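Local coordinates for protein ricin B lectin (Clostridium thermocellum, PDB 3VSF) that probably hydrolyses beta-1,3-galactan from the chain end as a family 43 exo-beta-1,3-galactanase, and binds galactose through its ricin-type beta-trefoil module, at residues M175-P180 with A203-D208. Residues are numbered along the deposited sequence; the frame is centred on the assembly and turned at random.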
# COMPACT_ATOMS: atom_id res chain seq x y z
N MET A 175 -27.41 -7.70 -20.98
CA MET A 175 -27.02 -6.39 -21.50
C MET A 175 -26.60 -5.46 -20.37
O MET A 175 -27.32 -5.32 -19.37
CB MET A 175 -28.16 -5.77 -22.30
CG MET A 175 -28.59 -6.58 -23.52
SD MET A 175 -27.35 -6.61 -24.82
CE MET A 175 -27.37 -4.90 -25.36
N ASP A 176 -25.44 -4.83 -20.52
CA ASP A 176 -24.93 -3.92 -19.51
C ASP A 176 -24.62 -2.55 -20.11
O ASP A 176 -23.54 -2.32 -20.66
CB ASP A 176 -23.68 -4.50 -18.85
CG ASP A 176 -23.29 -3.77 -17.58
OD1 ASP A 176 -22.13 -3.91 -17.14
OD2 ASP A 176 -24.14 -3.04 -17.03
N HIS A 177 -25.59 -1.64 -20.00
CA HIS A 177 -25.44 -0.27 -20.51
C HIS A 177 -25.24 -0.21 -22.02
O HIS A 177 -24.23 0.31 -22.50
CB HIS A 177 -24.31 0.46 -19.78
CG HIS A 177 -24.64 0.82 -18.37
ND1 HIS A 177 -25.21 2.02 -18.02
CD2 HIS A 177 -24.48 0.13 -17.21
CE1 HIS A 177 -25.38 2.06 -16.71
NE2 HIS A 177 -24.95 0.93 -16.20
N GLY A 178 -26.21 -0.74 -22.76
CA GLY A 178 -26.20 -0.62 -24.21
C GLY A 178 -25.57 -1.77 -24.96
O GLY A 178 -25.93 -2.05 -26.11
N LEU A 179 -24.62 -2.45 -24.33
CA LEU A 179 -23.90 -3.54 -24.99
C LEU A 179 -24.12 -4.89 -24.32
O LEU A 179 -24.46 -4.95 -23.13
CB LEU A 179 -22.40 -3.22 -25.07
CG LEU A 179 -22.01 -1.99 -25.90
CD1 LEU A 179 -20.51 -1.77 -25.86
CD2 LEU A 179 -22.49 -2.14 -27.34
N PRO A 180 -23.93 -5.98 -25.07
CA PRO A 180 -24.04 -7.33 -24.53
C PRO A 180 -22.82 -7.70 -23.70
O PRO A 180 -21.69 -7.43 -24.11
CB PRO A 180 -24.11 -8.20 -25.78
CG PRO A 180 -23.35 -7.43 -26.80
CD PRO A 180 -23.65 -5.99 -26.52
N ALA A 203 -17.93 -3.64 -12.92
CA ALA A 203 -19.00 -3.72 -13.91
C ALA A 203 -20.10 -2.71 -13.61
O ALA A 203 -20.04 -1.99 -12.62
CB ALA A 203 -19.58 -5.13 -13.94
N ASN A 204 -21.09 -2.65 -14.49
CA ASN A 204 -22.23 -1.75 -14.32
C ASN A 204 -21.79 -0.29 -14.15
O ASN A 204 -22.19 0.38 -13.20
CB ASN A 204 -23.08 -2.19 -13.13
CG ASN A 204 -24.46 -1.55 -13.13
OD1 ASN A 204 -24.66 -0.48 -13.70
ND2 ASN A 204 -25.41 -2.20 -12.47
N GLU A 205 -20.96 0.18 -15.07
CA GLU A 205 -20.44 1.55 -15.02
C GLU A 205 -19.57 1.79 -13.79
O GLU A 205 -19.73 2.80 -13.10
CB GLU A 205 -21.58 2.56 -15.07
CG GLU A 205 -22.09 2.85 -16.47
CD GLU A 205 -21.04 3.48 -17.35
OE1 GLU A 205 -20.65 2.85 -18.36
OE2 GLU A 205 -20.60 4.61 -17.05
N ASN A 206 -18.66 0.86 -13.52
CA ASN A 206 -17.76 0.96 -12.37
C ASN A 206 -18.48 1.12 -11.04
O ASN A 206 -17.87 1.46 -10.03
CB ASN A 206 -16.77 2.11 -12.58
CG ASN A 206 -15.94 1.96 -13.84
OD1 ASN A 206 -15.78 0.85 -14.36
ND2 ASN A 206 -15.41 3.07 -14.34
N MET A 207 -19.79 0.87 -11.04
CA MET A 207 -20.59 1.01 -9.82
C MET A 207 -20.60 -0.27 -9.01
O MET A 207 -20.74 -0.25 -7.79
CB MET A 207 -22.02 1.43 -10.17
CG MET A 207 -22.13 2.78 -10.86
SD MET A 207 -21.60 4.15 -9.82
CE MET A 207 -22.70 3.94 -8.41
N ASP A 208 -20.45 -1.40 -9.69
CA ASP A 208 -20.46 -2.70 -9.03
C ASP A 208 -19.18 -3.48 -9.31
O ASP A 208 -18.57 -3.32 -10.37
CB ASP A 208 -21.67 -3.52 -9.48
CG ASP A 208 -22.98 -2.78 -9.29
OD1 ASP A 208 -23.04 -1.88 -8.43
OD2 ASP A 208 -23.96 -3.11 -9.99
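Asp-176 and Asn-204 have the nearest CA atoms across the contact, 6.2 Å apart, where the turn of a small hairpin, 175-180, meets the turn linking strands 197-203 and 208-214; no backbone hydrogen bond joins the two, so side chains, one of them gripping a backbone amide, make the connection. Asp-176 reaches across with CG anti to its own N (chi1 -167°), and its OD1 accepts the Asn-204 N-H, with 3.1 Å between Asp-176 OD1 and Asn-204 N, through the syn lone pair. The same oxygen takes the Met-183 N-H, so one buried carboxylate oxygen ties two backbone amides together, a task suited to a short acid, whose carboxylate stays close to its own backbone.

Histidine suits position 177 because its flat ring offers an N-H at the edge and a face for an aliphatic group. His-177 NE2 donates to Asn-204 OD1 (2.9 Å), which lies in the ring plane, although NE2 itself stands tilted from the plane of the amide carbonyl. Over the middle of one ring face sits Glu-205 CG, 3.4 Å from the centroid of the His-177 ring, a CH-pi contact. The glutamate chain then bends at chi2, and OE1 makes a long, weak ion pair with Arg-185. Asparagine suits position 204 twice over: it tolerates the left-handed backbone (phi 55°, psi 52°), and its OD1 serves the histidine while ND2 bonds weakly to Asp-208 OD2.

Asn-204 to Met-207 form a type I' turn, closed by the bond from Met-207 N to Asn-204 O; beside it Met-207 and Asp-208 both face Ala-203 in a classic beta bulge. The contact thus fixes the hairpin between blades 116-166 and 187-228 to a turn of the latter, in the family 43 five-bladed beta-propeller.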